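Local coordinates for protein transcriptional regulator, putative (Pseudomonas syringae pv. tomato, PDB 2R5F) that probably acts as a DNA-binding transcription factor of the SorC family, whose activity is likely tuned by carbohydrate binding to the putative sugar-binding domain, at residues V237-K241 with T258-L262; E88-L92 with A104-T108; Y50-L55 with N225-G229. All coordinates share one frame; numbering follows the deposited sequence.

Interaction 1: residues V237-K241 with T258-L262; sequences VQAIK and TARGL
Val237, Ile240 and Lys241 pack against Thr258, Gly261 and Leu262 in a contact between helices 237-245 and 256-262, the last two helices of the α/β domain. No hydrogen bond spans it. The short helical segments approach to 9.8 Å between axes and cross at -66°. The closest CA pair is that of Val237 and Thr258, 6.2 Å apart. Val237 sets its two methyls on successive turns of the other helix. Its CG1, trans to the backbone N (chi1 180°), lies over the bare backbone of Gly261, 3.8 Å from Gly261 C, while CG2 turns to the Thr258 methyl. Leu262 brings its end in from the other helix and splits its branches: CD2 rests 3.6 Å from Val237 O and 3.7 Å from Lys241 CB, whereas CD1 meets Ile240 CG2 at 3.8 Å. Ile240 crosses both Leu262 and Thr258 at about a right angle, and its CD1 touches Thr258 CG2 at 3.8 Å. Thr258 meets the other segment through its methyl; its OG1 is hydrogen-bonded to Asp255 OD1 and to Gly233 N. The amine end of Lys241 runs away from the contact. Ile240 carries the packing onto the sheet, at Leu252 of strand 251-255 and Ile160 of strand 155-162, while Ala259, pointing away from this contact, touches Leu12 and Leu16 of helix 10-20.

Interaction 2: residues E88-L92 with A104-T108; sequences EVVQL and ATLLT
Ala104 O is gripped twice from within its own helix, by Thr108 OG1 at 2.9 Å and, weakly, by Thr108 N at 3.3 Å, on the side of helix 101-115 that faces Gln91. The hydroxyl reaches that carbonyl because OG1 lies beside the backbone N (chi1 -50°), which swings it back one helical turn; the C=O...OG1 angle is 152°. The same rotation puts the Thr108 methyl forward against the strand, with CG2 3.7 Å from Val89 CG1 and 3.7 Å from Gln91 N. Val89 and Thr108 slide past one another, while Gln91 crosses Thr108 at about a right angle, its CB 3.8 Å from Thr108 OG1. Extended beyond CG, Gln91 carries its amide along the helix surface to Thr105, where OE1 comes to 3.6 Å from Thr105 OG1, and NE2 is 4.2 Å from Ala104 CB. Strand 88-91 and helix 104-108 run nearly antiparallel, at 167°, as expected where a strand of an α/β sheet is followed by the helix that returns across it. Gln91 OE1 accepts from Leu122 N and NE2 donates to Leu93 O, which together fix the rotation of the amide; Thr105 OG1 is bonded weakly to Ala101 O. No hydrogen bond joins the two segments, and every touching residue is buried, so they meet by van der Waals packing, with the hydrogen bonds of Gln91, Thr105 and Thr108 made to other partners.

Interaction 3: residues Y50-L55 with N225-G229; sequences YLETSL and NRVLG
Tyr50 and Arg226 come from opposite directions and meet at the phenol oxygen. Arg226 NE donates to Tyr50 OH at 2.8 Å, with an almost straight N-H...O angle of 169°, and the oxygen lies practically in the guanidinium plane. The approach is therefore at the edge of the guanidinium, not over its face, and the tyrosine ring is turned 51° from that plane. NH1 adds a weak, longer bond to the same oxygen, 3.3 Å from Tyr50 OH. A bend at chi3 (141°) turns the guanidinium so that NH1 also reaches the backbone of Ser54, where Arg226 NH1 lies 2.6 Å from Ser54 O in a weak hydrogen bond, short but strongly bent. Ser54 thus meets the pair twice: its backbone oxygen accepts from the arginine, and its CB sits 3.7 Å above the Tyr50 ring plane, over the ring centre. Arg226 NH2 has a further, long and weak ion pair with Asp59. This is a helix laid over the mixed central sheet of a Rossmann-like domain, in which strand 226-230 is parallel to both its neighbours, 155-162 and 251-255. Helix and strand run in nearly opposite directions, their short axes 12.8 Å apart, and long side chains bridge that gap. Two residues along the strand, Leu228 slides past Tyr50 and presents CD2 to the ring obliquely, 3.7 Å from Tyr50 CD2. The same methyl is 4.1 Å from Leu51 CD1. Tyr50 also touches Val251 of the adjoining strand 251-255 and Gln24 and Ile26 of strand 24-28 beyond it, and Leu51 packs on Ile157.

All three contacts belong to one sheet-based domain. Strand 226-230 of interaction 3 is followed in the chain by helix 237-245 of interaction 1, and strand 251-255 lies between them: Val251 touches Tyr50 and Leu228, whereas the adjacent Leu252 touches Ile240, so the two contacts lie on opposite faces of the sheet. The nearest atoms of interactions 1 and 3 are about 7 Å apart. Interaction 2 is nested in the chain loop that interaction 3 closes and reaches the same sheet; the nearest atoms of interactions 2 and 3 are also about 7 Å apart. Interactions 1 and 2 flank the chain's centre from opposite sides, with centres 27 Å apart. None of the three can be assigned to a sugar pocket from its geometry.

Interaction 1: residues V237-K241 with T258-L262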
# COMPACT_ATOMS: atom_id res chain seq x y z
N VAL A 237 -8.27 -7.32 -10.14
CA VAL A 237 -9.47 -7.73 -9.39
C VAL A 237 -9.29 -9.03 -8.53
O VAL A 237 -9.49 -8.99 -7.31
CB VAL A 237 -10.76 -7.75 -10.30
CG1 VAL A 237 -12.00 -8.17 -9.54
CG2 VAL A 237 -11.01 -6.36 -10.92
N GLN A 238 -8.87 -10.14 -9.15
CA GLN A 238 -8.67 -11.39 -8.42
C GLN A 238 -7.63 -11.24 -7.29
O GLN A 238 -7.79 -11.79 -6.20
CB GLN A 238 -8.23 -12.50 -9.37
CG GLN A 238 -8.32 -13.90 -8.75
CD GLN A 238 -7.58 -14.95 -9.52
OE1 GLN A 238 -6.59 -14.65 -10.21
NE2 GLN A 238 -8.03 -16.19 -9.43
N ALA A 239 -6.59 -10.47 -7.58
CA ALA A 239 -5.53 -10.15 -6.63
C ALA A 239 -6.06 -9.36 -5.44
O ALA A 239 -5.80 -9.72 -4.30
CB ALA A 239 -4.40 -9.37 -7.32
N ILE A 240 -6.79 -8.29 -5.73
CA ILE A 240 -7.42 -7.46 -4.69
C ILE A 240 -8.46 -8.23 -3.86
O ILE A 240 -8.49 -8.10 -2.62
CB ILE A 240 -8.04 -6.20 -5.30
CG1 ILE A 240 -6.93 -5.36 -5.97
CG2 ILE A 240 -8.74 -5.35 -4.22
CD1 ILE A 240 -7.48 -4.36 -6.97
N LYS A 241 -9.29 -9.03 -4.52
CA LYS A 241 -10.24 -9.89 -3.78
C LYS A 241 -9.53 -10.87 -2.84
O LYS A 241 -9.97 -11.06 -1.70
CB LYS A 241 -11.17 -10.64 -4.73
CG LYS A 241 -11.97 -11.75 -4.05
CD LYS A 241 -13.18 -12.15 -4.87
CE LYS A 241 -13.58 -13.61 -4.54
NZ LYS A 241 -14.92 -13.88 -5.08
N THR A 258 -12.95 -1.33 -11.23
CA THR A 258 -12.44 -2.33 -10.30
C THR A 258 -13.46 -2.64 -9.22
O THR A 258 -13.68 -3.80 -8.92
CB THR A 258 -11.10 -1.88 -9.64
OG1 THR A 258 -10.13 -1.62 -10.67
CG2 THR A 258 -10.56 -3.00 -8.71
N ALA A 259 -14.05 -1.61 -8.64
CA ALA A 259 -15.02 -1.77 -7.57
C ALA A 259 -16.21 -2.57 -8.07
O ALA A 259 -16.75 -3.39 -7.34
CB ALA A 259 -15.45 -0.41 -7.04
N ARG A 260 -16.62 -2.31 -9.31
CA ARG A 260 -17.70 -3.06 -9.95
C ARG A 260 -17.32 -4.52 -10.24
O ARG A 260 -18.10 -5.41 -10.00
CB ARG A 260 -18.23 -2.33 -11.19
CG ARG A 260 -19.23 -1.18 -10.82
CD ARG A 260 -19.65 -0.30 -12.01
NE ARG A 260 -20.44 0.87 -11.57
CZ ARG A 260 -20.65 1.97 -12.32
NH1 ARG A 260 -21.37 2.98 -11.84
NH2 ARG A 260 -20.14 2.06 -13.54
N GLY A 261 -16.09 -4.76 -10.71
CA GLY A 261 -15.57 -6.13 -10.84
C GLY A 261 -15.58 -6.97 -9.57
O GLY A 261 -15.92 -8.16 -9.61
N LEU A 262 -15.19 -6.34 -8.45
CA LEU A 262 -15.24 -6.91 -7.09
C LEU A 262 -16.65 -7.09 -6.51
O LEU A 262 -16.84 -7.87 -5.59
CB LEU A 262 -14.44 -6.01 -6.11
CG LEU A 262 -12.91 -5.98 -6.22
CD1 LEU A 262 -12.29 -4.79 -5.52
CD2 LEU A 262 -12.30 -7.28 -5.73

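Interaction 2: residues E88-L92 with A104-T108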
# COMPACT_ATOMS: atom_id res chain seq x y z
N GLU A 88 7.27 8.43 11.91
CA GLU A 88 8.32 7.92 11.01
C GLU A 88 7.69 7.31 9.74
O GLU A 88 6.49 7.04 9.71
CB GLU A 88 9.15 6.84 11.73
CG GLU A 88 8.27 5.71 12.29
CD GLU A 88 9.01 4.67 13.11
OE1 GLU A 88 10.07 4.19 12.67
OE2 GLU A 88 8.49 4.29 14.19
N VAL A 89 8.52 7.12 8.71
CA VAL A 89 8.14 6.43 7.50
C VAL A 89 9.17 5.31 7.34
O VAL A 89 10.37 5.57 7.28
CB VAL A 89 8.17 7.37 6.28
CG1 VAL A 89 7.88 6.61 4.96
CG2 VAL A 89 7.16 8.51 6.50
N VAL A 90 8.69 4.07 7.33
CA VAL A 90 9.55 2.88 7.22
C VAL A 90 9.35 2.26 5.84
O VAL A 90 8.21 2.09 5.37
CB VAL A 90 9.24 1.86 8.37
CG1 VAL A 90 10.17 0.61 8.32
CG2 VAL A 90 9.33 2.58 9.72
N GLN A 91 10.46 1.97 5.18
CA GLN A 91 10.43 1.23 3.93
C GLN A 91 10.09 -0.22 4.24
O GLN A 91 10.80 -0.86 5.00
CB GLN A 91 11.80 1.30 3.29
CG GLN A 91 11.91 0.45 2.05
CD GLN A 91 13.07 0.89 1.20
OE1 GLN A 91 13.84 1.75 1.60
NE2 GLN A 91 13.21 0.28 0.03
N LEU A 92 9.01 -0.74 3.63
CA LEU A 92 8.53 -2.09 4.00
C LEU A 92 8.97 -3.21 3.08
O LEU A 92 8.61 -4.36 3.32
CB LEU A 92 7.01 -2.14 4.09
CG LEU A 92 6.25 -1.33 5.14
CD1 LEU A 92 4.78 -1.58 4.91
CD2 LEU A 92 6.64 -1.65 6.55
N ALA A 104 13.03 3.26 -5.05
CA ALA A 104 12.14 2.85 -3.95
C ALA A 104 12.63 3.44 -2.63
O ALA A 104 11.83 3.86 -1.79
CB ALA A 104 12.05 1.32 -3.86
N THR A 105 13.95 3.50 -2.47
CA THR A 105 14.56 4.17 -1.32
C THR A 105 14.26 5.69 -1.31
O THR A 105 13.80 6.23 -0.30
CB THR A 105 16.09 3.87 -1.27
OG1 THR A 105 16.27 2.48 -0.98
CG2 THR A 105 16.77 4.66 -0.20
N LEU A 106 14.52 6.35 -2.44
CA LEU A 106 14.23 7.75 -2.62
C LEU A 106 12.76 8.12 -2.37
O LEU A 106 12.46 9.20 -1.87
CB LEU A 106 14.59 8.14 -4.04
CG LEU A 106 14.19 9.54 -4.50
CD1 LEU A 106 15.00 10.55 -3.73
CD2 LEU A 106 14.41 9.67 -5.99
N LEU A 107 11.85 7.22 -2.73
CA LEU A 107 10.41 7.46 -2.53
C LEU A 107 10.02 7.51 -1.07
O LEU A 107 9.24 8.36 -0.65
CB LEU A 107 9.59 6.41 -3.26
CG LEU A 107 8.08 6.65 -3.19
CD1 LEU A 107 7.79 7.87 -4.05
CD2 LEU A 107 7.35 5.45 -3.75
N THR A 108 10.57 6.58 -0.30
CA THR A 108 10.35 6.48 1.14
C THR A 108 10.86 7.74 1.81
O THR A 108 10.20 8.28 2.70
CB THR A 108 11.12 5.27 1.72
OG1 THR A 108 10.85 4.11 0.94
CG2 THR A 108 10.70 4.99 3.14

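Interaction 3: residues Y50-L55 with N225-G229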
# COMPACT_ATOMS: atom_id res chain seq x y z
N TYR A 50 -6.66 11.60 1.57
CA TYR A 50 -6.90 10.72 2.72
C TYR A 50 -5.88 10.92 3.84
O TYR A 50 -6.22 11.04 5.03
CB TYR A 50 -6.88 9.25 2.28
CG TYR A 50 -7.07 8.26 3.42
CD1 TYR A 50 -8.36 7.90 3.84
CD2 TYR A 50 -5.99 7.71 4.08
CE1 TYR A 50 -8.54 7.03 4.90
CE2 TYR A 50 -6.17 6.82 5.15
CZ TYR A 50 -7.44 6.49 5.55
OH TYR A 50 -7.62 5.61 6.61
N LEU A 51 -4.61 10.97 3.44
CA LEU A 51 -3.49 11.09 4.35
C LEU A 51 -3.45 12.51 4.90
O LEU A 51 -3.02 12.71 6.03
CB LEU A 51 -2.20 10.77 3.60
CG LEU A 51 -1.30 9.74 4.24
CD1 LEU A 51 -1.78 8.37 3.88
CD2 LEU A 51 0.17 9.94 3.84
N GLU A 52 -3.90 13.49 4.11
CA GLU A 52 -4.08 14.87 4.58
C GLU A 52 -5.18 15.04 5.62
O GLU A 52 -5.13 15.97 6.41
CB GLU A 52 -4.44 15.79 3.42
CG GLU A 52 -3.27 16.36 2.65
CD GLU A 52 -3.61 16.59 1.19
OE1 GLU A 52 -4.69 17.17 0.89
OE2 GLU A 52 -2.79 16.17 0.34
N THR A 53 -6.19 14.19 5.61
CA THR A 53 -7.29 14.37 6.53
C THR A 53 -7.41 13.28 7.60
O THR A 53 -8.10 13.46 8.60
CB THR A 53 -8.64 14.58 5.78
OG1 THR A 53 -9.10 13.34 5.23
CG2 THR A 53 -8.48 15.61 4.65
N SER A 54 -6.73 12.15 7.37
CA SER A 54 -6.88 10.97 8.23
C SER A 54 -5.58 10.56 8.88
O SER A 54 -5.55 9.58 9.60
CB SER A 54 -7.45 9.78 7.44
OG SER A 54 -8.69 10.13 6.83
N LEU A 55 -4.51 11.31 8.64
CA LEU A 55 -3.23 11.03 9.30
C LEU A 55 -3.09 11.74 10.63
O LEU A 55 -3.45 12.93 10.78
CB LEU A 55 -2.03 11.35 8.38
CG LEU A 55 -0.60 10.97 8.79
CD1 LEU A 55 -0.43 9.44 9.03
CD2 LEU A 55 0.37 11.50 7.74
N ASN A 225 -2.70 -1.84 13.06
CA ASN A 225 -3.84 -0.97 13.37
C ASN A 225 -4.72 -0.62 12.14
O ASN A 225 -5.95 -0.66 12.21
CB ASN A 225 -3.37 0.33 14.07
CG ASN A 225 -3.12 0.17 15.58
OD1 ASN A 225 -2.39 0.96 16.20
ND2 ASN A 225 -3.73 -0.86 16.17
N ARG A 226 -4.08 -0.30 11.02
CA ARG A 226 -4.75 0.23 9.84
C ARG A 226 -3.90 -0.00 8.59
O ARG A 226 -2.79 0.50 8.48
CB ARG A 226 -5.01 1.72 10.06
CG ARG A 226 -5.63 2.53 8.97
CD ARG A 226 -6.36 3.65 9.67
NE ARG A 226 -6.27 4.95 9.01
CZ ARG A 226 -5.50 5.96 9.40
NH1 ARG A 226 -5.50 7.10 8.71
NH2 ARG A 226 -4.73 5.85 10.47
N VAL A 227 -4.40 -0.82 7.67
CA VAL A 227 -3.68 -1.08 6.42
C VAL A 227 -4.48 -0.47 5.27
O VAL A 227 -5.66 -0.80 5.05
CB VAL A 227 -3.42 -2.59 6.20
CG1 VAL A 227 -2.71 -2.84 4.86
CG2 VAL A 227 -2.60 -3.15 7.35
N LEU A 228 -3.83 0.46 4.58
CA LEU A 228 -4.40 1.14 3.43
C LEU A 228 -3.92 0.42 2.19
O LEU A 228 -2.71 0.39 1.93
CB LEU A 228 -3.93 2.62 3.41
CG LEU A 228 -4.33 3.64 2.33
CD1 LEU A 228 -5.82 3.70 2.12
CD2 LEU A 228 -3.85 5.04 2.70
N GLY A 229 -4.84 -0.19 1.44
CA GLY A 229 -4.55 -0.68 0.09
C GLY A 229 -4.87 0.29 -1.04
O GLY A 229 -5.97 0.84 -1.09